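Local coordinates for putative uncharacterized protein PH0242 (Pyrococcus horikoshii, PDB 3VU1) that forms the C-terminal globular domain of the archaeal oligosaccharyltransferase AglB, at residues A65-R70 with T210-K215; A69-I74 with P221-S226; N23-A28 with G380-Y385. All blocks are in the same frame, centred on the assembly; numbering follows the deposited sequence.

Contact 1: residues A65-R70 with T210-K215; sequences ALFLAR and TSNFVK
Asn212, in the first turn of helix 212-218, reaches across to the C-terminal end of helix 60-69 and donates a hydrogen bond from ND2 to Phe67 O (2.9 Å). With CG anti to its own carbonyl carbon and beside the backbone N (chi1 -69°), the amide extends from the helix start toward its neighbour. The bond is bent, 141° at the hydrogen, and Phe67 O is tilted somewhat from the amide plane. Asn212 CB covers one face of the Phe67 ring, and the two side chains cross at about a right angle, the amide turned 42° from the ring plane. At the far end of the amide, OD1 accepts from Lys215 NZ (3.0 Å), whose ammonium also bonds Thr210 O and forms a salt bridge with Asp71. A bond at each end fixes the amide's rotation.

Backbone bonds run beside it: Phe213 N to Leu68 O (2.8 Å) and Asn212 N to Arg70 O (2.8 Å). N-H groups at the start of one helix thus meet carbonyls at and just beyond the end of another, an arrangement in which the partial charges of the two helix ends would probably attract. Ser211 holds the N-cap position, but its OG turns to Val208 O, while its CB rests against Leu68 O (3.3 Å). Apolar contact is lighter: Leu68 CB meets Phe213 CB at 4.2 Å, and Leu68 CD2 approaches the Phe213 ring obliquely.

Around this junction, Phe97 and Ile100 of helix 97-103 pack on Phe213, Ser211 and Leu68, and strand 86-90 supports Leu68 through Phe87 and Ile89. Phe228 and Leu232 of helix 228-235 cover Asn212, so the meeting of the two helices is buried between two further helices and a strand.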
ATOM      1  N   ALA A  65       2.343   9.293   3.099  1.00 27.77           N
ATOM      2  CA  ALA A  65       1.349  10.240   2.631  1.00 27.82           C
ATOM      3  C   ALA A  65       1.305  10.153   1.122  1.00 29.93           C
ATOM      4  O   ALA A  65       0.240  10.357   0.529  1.00 32.75           O
ATOM      5  CB  ALA A  65       1.641  11.658   3.092  1.00 25.11           C
ATOM      6  N   LEU A  66       2.449   9.832   0.508  1.00 29.14           N
ATOM      7  CA  LEU A  66       2.541   9.787  -0.936  1.00 29.53           C
ATOM      8  C   LEU A  66       1.601   8.670  -1.382  1.00 31.47           C
ATOM      9  O   LEU A  66       0.745   8.858  -2.245  1.00 31.10           O
ATOM     10  CB  LEU A  66       3.976   9.518  -1.407  1.00 28.79           C
ATOM     11  CG  LEU A  66       4.210   9.483  -2.940  1.00 28.98           C
ATOM     12  CD1 LEU A  66       3.619  10.683  -3.694  1.00 28.27           C
ATOM     13  CD2 LEU A  66       5.684   9.366  -3.278  1.00 28.39           C
ATOM     14  N   PHE A  67       1.743   7.510  -0.752  1.00 31.89           N
ATOM     15  CA  PHE A  67       0.793   6.423  -0.964  1.00 30.82           C
ATOM     16  C   PHE A  67      -0.667   6.835  -0.778  1.00 30.48           C
ATOM     17  O   PHE A  67      -1.464   6.623  -1.673  1.00 34.00           O
ATOM     18  CB  PHE A  67       1.123   5.257  -0.042  1.00 30.60           C
ATOM     19  CG  PHE A  67       0.167   4.130  -0.145  1.00 31.05           C
ATOM     20  CD1 PHE A  67      -0.015   3.463  -1.360  1.00 29.33           C
ATOM     21  CD2 PHE A  67      -0.569   3.725   0.976  1.00 33.18           C
ATOM     22  CE1 PHE A  67      -0.917   2.420  -1.457  1.00 29.24           C
ATOM     23  CE2 PHE A  67      -1.476   2.666   0.880  1.00 32.38           C
ATOM     24  CZ  PHE A  67      -1.654   2.019  -0.343  1.00 28.93           C
ATOM     25  N   LEU A  68      -1.011   7.432   0.364  1.00 29.36           N
ATOM     26  CA  LEU A  68      -2.420   7.608   0.744  1.00 27.99           C
ATOM     27  C   LEU A  68      -3.154   8.670  -0.050  1.00 27.98           C
ATOM     28  O   LEU A  68      -4.315   8.488  -0.376  1.00 28.52           O
ATOM     29  CB  LEU A  68      -2.567   7.881   2.243  1.00 26.74           C
ATOM     30  CG  LEU A  68      -2.208   6.704   3.170  1.00 28.01           C
ATOM     31  CD1 LEU A  68      -1.973   7.107   4.622  1.00 27.25           C
ATOM     32  CD2 LEU A  68      -3.250   5.614   3.104  1.00 26.79           C
ATOM     33  N   ALA A  69      -2.470   9.771  -0.349  1.00 28.28           N
ATOM     34  CA  ALA A  69      -3.093  10.958  -0.915  1.00 27.74           C
ATOM     35  C   ALA A  69      -3.102  10.897  -2.438  1.00 28.34           C
ATOM     36  O   ALA A  69      -3.676  11.749  -3.091  1.00 27.71           O
ATOM     37  CB  ALA A  69      -2.368  12.223  -0.439  1.00 26.30           C
ATOM     38  N   ARG A  70      -2.454   9.909  -3.026  1.00 29.12           N
ATOM     39  CA  ARG A  70      -2.334   9.939  -4.469  1.00 31.56           C
ATOM     40  C   ARG A  70      -2.897   8.738  -5.160  1.00 34.88           C
ATOM     41  O   ARG A  70      -3.432   7.839  -4.532  1.00 37.18           O
ATOM     42  CB  ARG A  70      -0.897  10.141  -4.889  1.00 29.82           C
ATOM     43  CG  ARG A  70      -0.306  11.332  -4.227  1.00 31.66           C
ATOM     44  CD  ARG A  70      -0.682  12.650  -4.889  1.00 35.80           C
ATOM     45  NE  ARG A  70       0.603  13.337  -4.949  1.00 41.68           N
ATOM     46  CZ  ARG A  70       1.129  13.896  -6.023  1.00 38.72           C
ATOM     47  NH1 ARG A  70       0.434  13.971  -7.137  1.00 32.37           N
ATOM     48  NH2 ARG A  70       2.343  14.433  -5.932  1.00 43.44           N
ATOM     49  N   THR A 210      -9.458  10.862  -6.109  1.00 34.16           N
ATOM     50  CA  THR A 210      -9.139   9.470  -6.441  1.00 33.94           C
ATOM     51  C   THR A 210      -7.947   8.906  -5.665  1.00 33.07           C
ATOM     52  O   THR A 210      -7.332   7.929  -6.085  1.00 33.28           O
ATOM     53  CB  THR A 210      -8.921   9.282  -7.954  1.00 36.94           C
ATOM     54  OG1 THR A 210      -7.853  10.134  -8.414  1.00 40.34           O
ATOM     55  CG2 THR A 210     -10.221   9.596  -8.725  1.00 39.93           C
ATOM     56  N   SER A 211      -7.632   9.521  -4.530  1.00 33.11           N
ATOM     57  CA  SER A 211      -6.517   9.100  -3.679  1.00 31.68           C
ATOM     58  C   SER A 211      -6.710   7.660  -3.243  1.00 31.19           C
ATOM     59  O   SER A 211      -7.848   7.205  -3.070  1.00 32.87           O
ATOM     60  CB  SER A 211      -6.455   9.998  -2.431  1.00 31.78           C
ATOM     61  OG  SER A 211      -7.672   9.912  -1.682  1.00 35.34           O
ATOM     62  N   ASN A 212      -5.606   6.956  -3.018  1.00 28.93           N
ATOM     63  CA  ASN A 212      -5.645   5.609  -2.487  1.00 27.52           C
ATOM     64  C   ASN A 212      -6.366   5.460  -1.138  1.00 31.15           C
ATOM     65  O   ASN A 212      -6.977   4.424  -0.877  1.00 34.38           O
ATOM     66  CB  ASN A 212      -4.234   5.072  -2.385  1.00 26.57           C
ATOM     67  CG  ASN A 212      -3.606   4.811  -3.747  1.00 27.59           C
ATOM     68  OD1 ASN A 212      -4.295   4.538  -4.721  1.00 26.94           O
ATOM     69  ND2 ASN A 212      -2.288   4.924  -3.821  1.00 27.85           N
ATOM     70  N   PHE A 213      -6.285   6.464  -0.264  1.00 31.23           N
ATOM     71  CA  PHE A 213      -7.000   6.382   1.000  1.00 31.58           C
ATOM     72  C   PHE A 213      -8.519   6.269   0.788  1.00 33.40           C
ATOM     73  O   PHE A 213      -9.177   5.442   1.410  1.00 33.18           O
ATOM     74  CB  PHE A 213      -6.710   7.593   1.864  1.00 30.06           C
ATOM     75  CG  PHE A 213      -7.555   7.663   3.111  1.00 27.53           C
ATOM     76  CD1 PHE A 213      -8.541   8.636   3.248  1.00 28.74           C
ATOM     77  CD2 PHE A 213      -7.366   6.775   4.142  1.00 27.01           C
ATOM     78  CE1 PHE A 213      -9.326   8.723   4.396  1.00 28.12           C
ATOM     79  CE2 PHE A 213      -8.143   6.851   5.306  1.00 28.00           C
ATOM     80  CZ  PHE A 213      -9.123   7.818   5.435  1.00 27.34           C
ATOM     81  N   VAL A 214      -9.060   7.123  -0.078  1.00 33.54           N
ATOM     82  CA  VAL A 214     -10.465   7.094  -0.424  1.00 32.39           C
ATOM     83  C   VAL A 214     -10.856   5.701  -0.932  1.00 33.73           C
ATOM     84  O   VAL A 214     -11.887   5.177  -0.523  1.00 35.71           O
ATOM     85  CB  VAL A 214     -10.785   8.178  -1.473  1.00 34.46           C
ATOM     86  CG1 VAL A 214     -12.110   7.894  -2.139  1.00 34.39           C
ATOM     87  CG2 VAL A 214     -10.821   9.559  -0.835  1.00 33.59           C
ATOM     88  N   LYS A 215     -10.025   5.091  -1.788  1.00 32.68           N
ATOM     89  CA  LYS A 215     -10.295   3.756  -2.307  1.00 31.98           C
ATOM     90  C   LYS A 215     -10.326   2.720  -1.199  1.00 32.79           C
ATOM     91  O   LYS A 215     -11.256   1.932  -1.127  1.00 37.53           O
ATOM     92  CB  LYS A 215      -9.245   3.299  -3.332  1.00 32.72           C
ATOM     93  CG  LYS A 215      -9.069   4.107  -4.610  1.00 31.67           C
ATOM     94  CD  LYS A 215      -8.044   3.376  -5.496  1.00 30.61           C
ATOM     95  CE  LYS A 215      -7.574   4.206  -6.683  1.00 30.14           C
ATOM     96  NZ  LYS A 215      -6.663   5.348  -6.344  1.00 27.62           N
TER

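Contact 2: residues A69-I74 with P221-S226; sequences ARDGNI and PTSSYS
Asp71 and Ser223 both extend their side chains anti to the backbone nitrogen: Asp71 places CG there (chi1 -178°) and Ser223 places OG there (chi1 -176°), which brings carboxylate and hydroxyl together between two loops. Ser223 OG donates to Asp71 OD2 (2.7 Å), while the next backbone nitrogen, Ser224 N, donates to Asp71 OD1 (2.9 Å). Each oxygen uses its syn lone pair, so the carboxylate receives a hydroxyl and an amide side by side. The same Ser223 OG accepts from Tyr225 N (3.1 Å), closing an ST turn; donor to the aspartate and acceptor from its own chain, the hydroxyl is held in both roles.

Tyr225 lies against the carboxylate and the glycine that follows it. Its CD2 comes 3.3 Å from Asp71 OD1 and 3.5 Å from Gly72 CA, with ring and carboxylate planes 60° apart. Asp71 CG lies at the ring edge, whereas Ser224 CB covers one of its faces. Gly72, at a positive phi, turns the chain beside the tyrosine, and its carbonyl oxygen bonds Ser75 OG. A little further along this loop comes Glu76, which binds a calcium ion together with Ala285, His319 and Glu322; Gly72 lies about 8 Å from the calcium ion at its nearest.

Asp71 has further partners just before and within helix 212-218, which precedes the second loop: OD1 bonds Thr210 OG1, and OD2 forms a salt bridge with Lys215 NZ. Phe228 packs on Asp71 and Ser223. Two hydroxyls, one backbone N-H and one ammonium thus gather round a single buried carboxylate, a setting that would probably favour its ionised form and that ties the loop after helix 60-69 to helix 212-218 by charge and to the loop before helix 228-235 by hydrogen bonds.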
ATOM      1  N   ALA A  69      -2.470   9.771  -0.349  1.00 28.28           N
ATOM      2  CA  ALA A  69      -3.093  10.958  -0.915  1.00 27.74           C
ATOM      3  C   ALA A  69      -3.102  10.897  -2.438  1.00 28.34           C
ATOM      4  O   ALA A  69      -3.676  11.749  -3.091  1.00 27.71           O
ATOM      5  CB  ALA A  69      -2.368  12.223  -0.439  1.00 26.30           C
ATOM      6  N   ARG A  70      -2.454   9.909  -3.026  1.00 29.12           N
ATOM      7  CA  ARG A  70      -2.334   9.939  -4.469  1.00 31.56           C
ATOM      8  C   ARG A  70      -2.897   8.738  -5.160  1.00 34.88           C
ATOM      9  O   ARG A  70      -3.432   7.839  -4.532  1.00 37.18           O
ATOM     10  CB  ARG A  70      -0.897  10.141  -4.889  1.00 29.82           C
ATOM     11  CG  ARG A  70      -0.306  11.332  -4.227  1.00 31.66           C
ATOM     12  CD  ARG A  70      -0.682  12.650  -4.889  1.00 35.80           C
ATOM     13  NE  ARG A  70       0.603  13.337  -4.949  1.00 41.68           N
ATOM     14  CZ  ARG A  70       1.129  13.896  -6.023  1.00 38.72           C
ATOM     15  NH1 ARG A  70       0.434  13.971  -7.137  1.00 32.37           N
ATOM     16  NH2 ARG A  70       2.343  14.433  -5.932  1.00 43.44           N
ATOM     17  N   ASP A  71      -2.755   8.738  -6.475  1.00 38.08           N
ATOM     18  CA  ASP A  71      -3.463   7.829  -7.336  1.00 37.62           C
ATOM     19  C   ASP A  71      -2.473   7.518  -8.426  1.00 39.19           C
ATOM     20  O   ASP A  71      -1.578   8.317  -8.691  1.00 40.73           O
ATOM     21  CB  ASP A  71      -4.677   8.554  -7.913  1.00 38.18           C
ATOM     22  CG  ASP A  71      -5.526   7.669  -8.813  1.00 41.08           C
ATOM     23  OD1 ASP A  71      -6.283   8.249  -9.647  1.00 40.35           O
ATOM     24  OD2 ASP A  71      -5.432   6.417  -8.682  1.00 36.16           O
ATOM     25  N   GLY A  72      -2.608   6.340  -9.026  1.00 38.21           N
ATOM     26  CA  GLY A  72      -1.854   5.999 -10.216  1.00 35.63           C
ATOM     27  C   GLY A  72      -0.381   5.820  -9.993  1.00 35.50           C
ATOM     28  O   GLY A  72       0.037   5.376  -8.934  1.00 36.98           O
ATOM     29  N   ASN A  73       0.409   6.170 -11.001  1.00 36.74           N
ATOM     30  CA  ASN A  73       1.833   5.833 -11.014  1.00 37.42           C
ATOM     31  C   ASN A  73       2.604   6.407  -9.861  1.00 36.70           C
ATOM     32  O   ASN A  73       3.374   5.684  -9.232  1.00 35.85           O
ATOM     33  CB  ASN A  73       2.496   6.276 -12.320  1.00 39.95           C
ATOM     34  CG  ASN A  73       2.274   5.295 -13.440  1.00 42.57           C
ATOM     35  OD1 ASN A  73       2.034   4.110 -13.211  1.00 46.40           O
ATOM     36  ND2 ASN A  73       2.357   5.779 -14.657  1.00 44.35           N
ATOM     37  N   ILE A  74       2.400   7.701  -9.597  1.00 35.68           N
ATOM     38  CA  ILE A  74       3.175   8.381  -8.594  1.00 37.65           C
ATOM     39  C   ILE A  74       2.925   7.835  -7.194  1.00 38.95           C
ATOM     40  O   ILE A  74       3.775   8.011  -6.311  1.00 38.97           O
ATOM     41  CB  ILE A  74       2.964   9.905  -8.611  1.00 40.43           C
ATOM     42  CG1 ILE A  74       4.258  10.623  -8.223  1.00 38.61           C
ATOM     43  CG2 ILE A  74       1.821  10.342  -7.696  1.00 37.64           C
ATOM     44  CD1 ILE A  74       4.195  12.075  -8.635  1.00 40.54           C
ATOM     45  N   PRO A 221     -14.075   2.118  -5.912  1.00 50.48           N
ATOM     46  CA  PRO A 221     -13.118   1.658  -6.915  1.00 51.39           C
ATOM     47  C   PRO A 221     -12.866   2.685  -8.031  1.00 52.70           C
ATOM     48  O   PRO A 221     -12.953   2.352  -9.191  1.00 59.55           O
ATOM     49  CB  PRO A 221     -13.795   0.397  -7.474  1.00 48.74           C
ATOM     50  CG  PRO A 221     -15.258   0.653  -7.306  1.00 47.75           C
ATOM     51  CD  PRO A 221     -15.445   1.654  -6.192  1.00 48.37           C
ATOM     52  N   THR A 222     -12.563   3.926  -7.705  1.00 56.77           N
ATOM     53  CA  THR A 222     -12.251   4.859  -8.772  1.00 59.84           C
ATOM     54  C   THR A 222     -10.798   5.268  -8.774  1.00 58.46           C
ATOM     55  O   THR A 222     -10.139   5.353  -7.727  1.00 58.06           O
ATOM     56  CB  THR A 222     -13.047   6.163  -8.690  1.00 68.93           C
ATOM     57  OG1 THR A 222     -12.938   6.702  -7.355  1.00 72.03           O
ATOM     58  CG2 THR A 222     -14.500   5.934  -9.128  1.00 71.70           C
ATOM     59  N   SER A 223     -10.349   5.569  -9.984  1.00 50.06           N
ATOM     60  CA  SER A 223      -9.030   6.048 -10.266  1.00 43.83           C
ATOM     61  C   SER A 223      -9.143   6.917 -11.516  1.00 43.50           C
ATOM     62  O   SER A 223      -9.948   6.651 -12.388  1.00 42.76           O
ATOM     63  CB  SER A 223      -8.122   4.857 -10.512  1.00 38.94           C
ATOM     64  OG  SER A 223      -6.802   5.257 -10.713  1.00 35.35           O
ATOM     65  N   SER A 224      -8.367   7.984 -11.584  1.00 44.34           N
ATOM     66  CA  SER A 224      -8.205   8.700 -12.839  1.00 43.92           C
ATOM     67  C   SER A 224      -7.508   7.818 -13.895  1.00 44.87           C
ATOM     68  O   SER A 224      -7.491   8.152 -15.071  1.00 47.89           O
ATOM     69  CB  SER A 224      -7.410   9.981 -12.606  1.00 43.28           C
ATOM     70  OG  SER A 224      -8.014  10.754 -11.574  1.00 46.53           O
ATOM     71  N   TYR A 225      -6.955   6.688 -13.477  1.00 42.51           N
ATOM     72  CA  TYR A 225      -6.089   5.899 -14.341  1.00 46.48           C
ATOM     73  C   TYR A 225      -6.735   4.556 -14.604  1.00 49.97           C
ATOM     74  O   TYR A 225      -7.439   4.019 -13.758  1.00 57.78           O
ATOM     75  CB  TYR A 225      -4.664   5.778 -13.752  1.00 45.05           C
ATOM     76  CG  TYR A 225      -4.107   7.141 -13.427  1.00 50.34           C
ATOM     77  CD1 TYR A 225      -3.527   7.934 -14.424  1.00 53.12           C
ATOM     78  CD2 TYR A 225      -4.242   7.688 -12.142  1.00 51.79           C
ATOM     79  CE1 TYR A 225      -3.056   9.218 -14.145  1.00 54.91           C
ATOM     80  CE2 TYR A 225      -3.780   8.971 -11.851  1.00 55.53           C
ATOM     81  CZ  TYR A 225      -3.184   9.733 -12.858  1.00 57.27           C
ATOM     82  OH  TYR A 225      -2.710  11.002 -12.580  1.00 56.44           O
ATOM     83  N   SER A 226      -6.522   4.039 -15.800  1.00 50.96           N
ATOM     84  CA  SER A 226      -7.241   2.878 -16.260  1.00 50.78           C
ATOM     85  C   SER A 226      -6.672   1.601 -15.650  1.00 48.94           C
ATOM     86  O   SER A 226      -5.468   1.372 -15.701  1.00 48.83           O
ATOM     87  CB  SER A 226      -7.179   2.828 -17.777  1.00 52.68           C
ATOM     88  OG  SER A 226      -7.395   1.507 -18.201  1.00 62.78           O
TER

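Contact 3: residues N23-A28 with G380-Y385; sequences NTSKYA and GVDKEY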
ATOM      1  N   ASN A  23      -2.670 -13.802  14.638  1.00 44.72           N
ATOM      2  CA  ASN A  23      -2.781 -14.367  13.276  1.00 42.83           C
ATOM      3  C   ASN A  23      -1.555 -14.134  12.380  1.00 42.91           C
ATOM      4  O   ASN A  23      -1.447 -14.704  11.313  1.00 49.65           O
ATOM      5  CB  ASN A  23      -4.064 -13.864  12.563  1.00 42.68           C
ATOM      6  CG  ASN A  23      -5.361 -14.414  13.184  1.00 43.73           C
ATOM      7  OD1 ASN A  23      -5.790 -14.005  14.256  1.00 41.79           O
ATOM      8  ND2 ASN A  23      -6.003 -15.324  12.476  1.00 48.00           N
ATOM      9  N   THR A  24      -0.625 -13.304  12.811  1.00 42.09           N
ATOM     10  CA  THR A  24       0.518 -12.999  11.980  1.00 42.40           C
ATOM     11  C   THR A  24       1.768 -13.451  12.693  1.00 45.85           C
ATOM     12  O   THR A  24       1.790 -13.558  13.924  1.00 48.17           O
ATOM     13  CB  THR A  24       0.614 -11.484  11.647  1.00 42.99           C
ATOM     14  OG1 THR A  24       0.958 -10.727  12.812  1.00 42.60           O
ATOM     15  CG2 THR A  24      -0.699 -10.956  11.122  1.00 42.72           C
ATOM     16  N   SER A  25       2.808 -13.715  11.912  1.00 50.06           N
ATOM     17  CA  SER A  25       4.140 -14.005  12.433  1.00 49.59           C
ATOM     18  C   SER A  25       4.629 -12.922  13.391  1.00 51.96           C
ATOM     19  O   SER A  25       4.286 -11.745  13.243  1.00 52.02           O
ATOM     20  CB  SER A  25       5.125 -14.097  11.275  1.00 48.80           C
ATOM     21  OG  SER A  25       6.444 -13.845  11.731  1.00 53.40           O
ATOM     22  N   LYS A  26       5.457 -13.324  14.350  1.00 53.50           N
ATOM     23  CA  LYS A  26       6.013 -12.394  15.323  1.00 56.78           C
ATOM     24  C   LYS A  26       7.074 -11.505  14.673  1.00 54.53           C
ATOM     25  O   LYS A  26       7.599 -10.597  15.319  1.00 57.60           O
ATOM     26  CB  LYS A  26       6.594 -13.144  16.538  1.00 61.52           C
ATOM     27  CG  LYS A  26       7.844 -13.968  16.235  1.00 64.86           C
ATOM     28  CD  LYS A  26       8.417 -14.644  17.472  1.00 68.02           C
ATOM     29  CE  LYS A  26       9.066 -15.981  17.126  1.00 68.67           C
ATOM     30  NZ  LYS A  26       9.885 -16.487  18.257  1.00 64.29           N
ATOM     31  N   TYR A  27       7.380 -11.774  13.401  1.00 51.64           N
ATOM     32  CA  TYR A  27       8.360 -10.998  12.625  1.00 49.18           C
ATOM     33  C   TYR A  27       7.707 -10.137  11.535  1.00 48.64           C
ATOM     34  O   TYR A  27       8.403  -9.477  10.747  1.00 44.71           O
ATOM     35  CB  TYR A  27       9.432 -11.915  12.029  1.00 49.56           C
ATOM     36  CG  TYR A  27      10.187 -12.694  13.081  1.00 59.38           C
ATOM     37  CD1 TYR A  27      10.441 -14.055  12.923  1.00 58.60           C
ATOM     38  CD2 TYR A  27      10.626 -12.073  14.266  1.00 63.00           C
ATOM     39  CE1 TYR A  27      11.117 -14.776  13.897  1.00 59.29           C
ATOM     40  CE2 TYR A  27      11.303 -12.789  15.245  1.00 64.25           C
ATOM     41  CZ  TYR A  27      11.543 -14.141  15.052  1.00 65.60           C
ATOM     42  OH  TYR A  27      12.210 -14.864  16.020  1.00 71.54           O
ATOM     43  N   ALA A  28       6.373 -10.153  11.496  1.00 45.46           N
ATOM     44  CA  ALA A  28       5.607  -9.375  10.534  1.00 41.95           C
ATOM     45  C   ALA A  28       5.662  -7.878  10.853  1.00 42.54           C
ATOM     46  O   ALA A  28       5.731  -7.475  12.009  1.00 40.53           O
ATOM     47  CB  ALA A  28       4.173  -9.849  10.529  1.00 41.28           C
ATOM     48  N   GLY A 380      15.617 -11.889  13.003  1.00 47.93           N
ATOM     49  CA  GLY A 380      14.615 -12.967  13.018  1.00 47.96           C
ATOM     50  C   GLY A 380      13.967 -13.175  11.653  1.00 49.91           C
ATOM     51  O   GLY A 380      13.627 -12.201  10.972  1.00 51.01           O
ATOM     52  N   VAL A 381      13.832 -14.438  11.246  1.00 46.85           N
ATOM     53  CA  VAL A 381      13.153 -14.805  10.016  1.00 45.08           C
ATOM     54  C   VAL A 381      12.201 -15.945  10.279  1.00 46.13           C
ATOM     55  O   VAL A 381      12.389 -16.708  11.211  1.00 44.48           O
ATOM     56  CB  VAL A 381      14.136 -15.246   8.924  1.00 45.56           C
ATOM     57  CG1 VAL A 381      14.824 -14.042   8.287  1.00 42.61           C
ATOM     58  CG2 VAL A 381      15.146 -16.228   9.487  1.00 45.54           C
ATOM     59  N   ASP A 382      11.183 -16.061   9.436  1.00 56.14           N
ATOM     60  CA  ASP A 382      10.144 -17.090   9.580  1.00 57.04           C
ATOM     61  C   ASP A 382      10.560 -18.445   9.058  1.00 58.66           C
ATOM     62  O   ASP A 382      10.079 -19.440   9.552  1.00 66.53           O
ATOM     63  CB  ASP A 382       8.845 -16.649   8.899  1.00 62.01           C
ATOM     64  CG  ASP A 382       8.126 -15.559   9.683  1.00 68.97           C
ATOM     65  OD1 ASP A 382       8.011 -15.731  10.921  1.00 72.81           O
ATOM     66  OD2 ASP A 382       7.695 -14.538   9.082  1.00 64.43           O
ATOM     67  N   LYS A 383      11.443 -18.488   8.064  1.00 60.03           N
ATOM     68  CA  LYS A 383      11.930 -19.761   7.515  1.00 61.82           C
ATOM     69  C   LYS A 383      13.435 -19.717   7.204  1.00 62.85           C
ATOM     70  O   LYS A 383      14.070 -18.663   7.306  1.00 63.82           O
ATOM     71  CB  LYS A 383      11.092 -20.200   6.290  1.00 62.39           C
ATOM     72  CG  LYS A 383      10.914 -19.161   5.187  1.00 62.43           C
ATOM     73  CD  LYS A 383       9.656 -19.384   4.340  1.00 66.70           C
ATOM     74  CE  LYS A 383       9.792 -20.526   3.326  1.00 77.08           C
ATOM     75  NZ  LYS A 383      10.827 -20.340   2.255  1.00 75.87           N
ATOM     76  N   GLU A 384      14.016 -20.852   6.840  1.00 60.36           N
ATOM     77  CA  GLU A 384      15.439 -20.858   6.522  1.00 61.81           C
ATOM     78  C   GLU A 384      15.706 -20.241   5.148  1.00 56.43           C
ATOM     79  O   GLU A 384      14.909 -20.371   4.241  1.00 50.37           O
ATOM     80  CB  GLU A 384      16.020 -22.266   6.608  1.00 66.55           C
ATOM     81  CG  GLU A 384      15.777 -23.111   5.371  1.00 76.40           C
ATOM     82  CD  GLU A 384      16.668 -24.333   5.324  1.00 86.33           C
ATOM     83  OE1 GLU A 384      17.099 -24.780   6.406  1.00 89.24           O
ATOM     84  OE2 GLU A 384      16.940 -24.844   4.211  1.00 91.69           O
ATOM     85  N   TYR A 385      16.820 -19.541   5.010  1.00 53.83           N
ATOM     86  CA  TYR A 385      17.164 -18.945   3.742  1.00 51.00           C
ATOM     87  C   TYR A 385      18.655 -19.002   3.632  1.00 52.96           C
ATOM     88  O   TYR A 385      19.358 -19.267   4.613  1.00 56.94           O
ATOM     89  CB  TYR A 385      16.789 -17.458   3.670  1.00 51.59           C
ATOM     90  CG  TYR A 385      15.326 -17.109   3.690  1.00 51.04           C
ATOM     91  CD1 TYR A 385      14.715 -16.690   4.880  1.00 48.39           C
ATOM     92  CD2 TYR A 385      14.549 -17.151   2.519  1.00 47.29           C
ATOM     93  CE1 TYR A 385      13.370 -16.345   4.913  1.00 46.89           C
ATOM     94  CE2 TYR A 385      13.199 -16.812   2.547  1.00 46.47           C
ATOM     95  CZ  TYR A 385      12.620 -16.406   3.749  1.00 46.66           C
ATOM     96  OH  TYR A 385      11.295 -16.044   3.816  1.00 45.60           O
TER
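Ser25 and Asp382 make the hydrogen bond across this contact: Ser25 OG donates over 2.6 Å to Asp382 OD1, which accepts on its syn lone pair. Ser25 carries OG roughly anti to its backbone nitrogen (chi1 157°), where it can also accept from Tyr27 N at 2.8 Å in a nearly straight bond (163°). One hydroxyl therefore links its own loop to the carboxylate opposite. The bond from Tyr27 N makes an ST turn, and it overlaps a type I beta turn from Ser25 to Ala28, in which Ala28 N bonds Ser25 O.

This turn lies between helix 13-23 and strand 30-32, the edge strand of a small mixed sheet, and it meets the end of strand 372-381, in the Peripheral 2 domain. There the strand is paired on both sides, Gly380 with Val349 and Val381 with Gly434, before the chain turns at Asp382 toward strand 385-401. The contact thus joins the N-terminal part of the chain to a distant antiparallel sheet, whose Thr351 and Glu435 also touch Tyr27.

Apolar contact centres on the Tyr27 ring. Gly380 CA lies over its centre in a CH-pi contact, 3.9 Å from the centroid and only 12° off the ring normal; without a side chain, the glycine lets the ring lie directly over the strand backbone. Lys26 CG covers the opposite face, so the ring is sandwiched between its own neighbour and the strand.

Close approaches to oxygen complete the set. Tyr27 CE1 comes within 3.5 Å of Val381 O, and Tyr27 CD1 within 3.6 Å of Asp382 OD1, both obliquely to the ring. The tyrosine and aspartate side chains run antiparallel past one another, ring and carboxylate planes inclined.

Contacts 1 and 2 adjoin, their centres 8 Å apart: both start from the end of helix 60-69, sharing Ala69 and Arg70, and both use the 210-226 region. Contact 1 is the most deeply placed, built largely from backbone carbonyls, N-H groups and the Asn212 amide with aromatic cover. Contact 2, further out and partly exposed, relies on a carboxylate and hydroxyls. Asp71 joins the two through Thr210 and Lys215. Contact 3 lies apart, about 29 Å from contact 1 between centres, and brings the N-terminal part against the antiparallel sheet that holds strand 372-381. It is largely buried, but the Ser25-Asp382 pair is more exposed. Contacts 2 and 3 both pair a carboxylate with the serine of an ST turn.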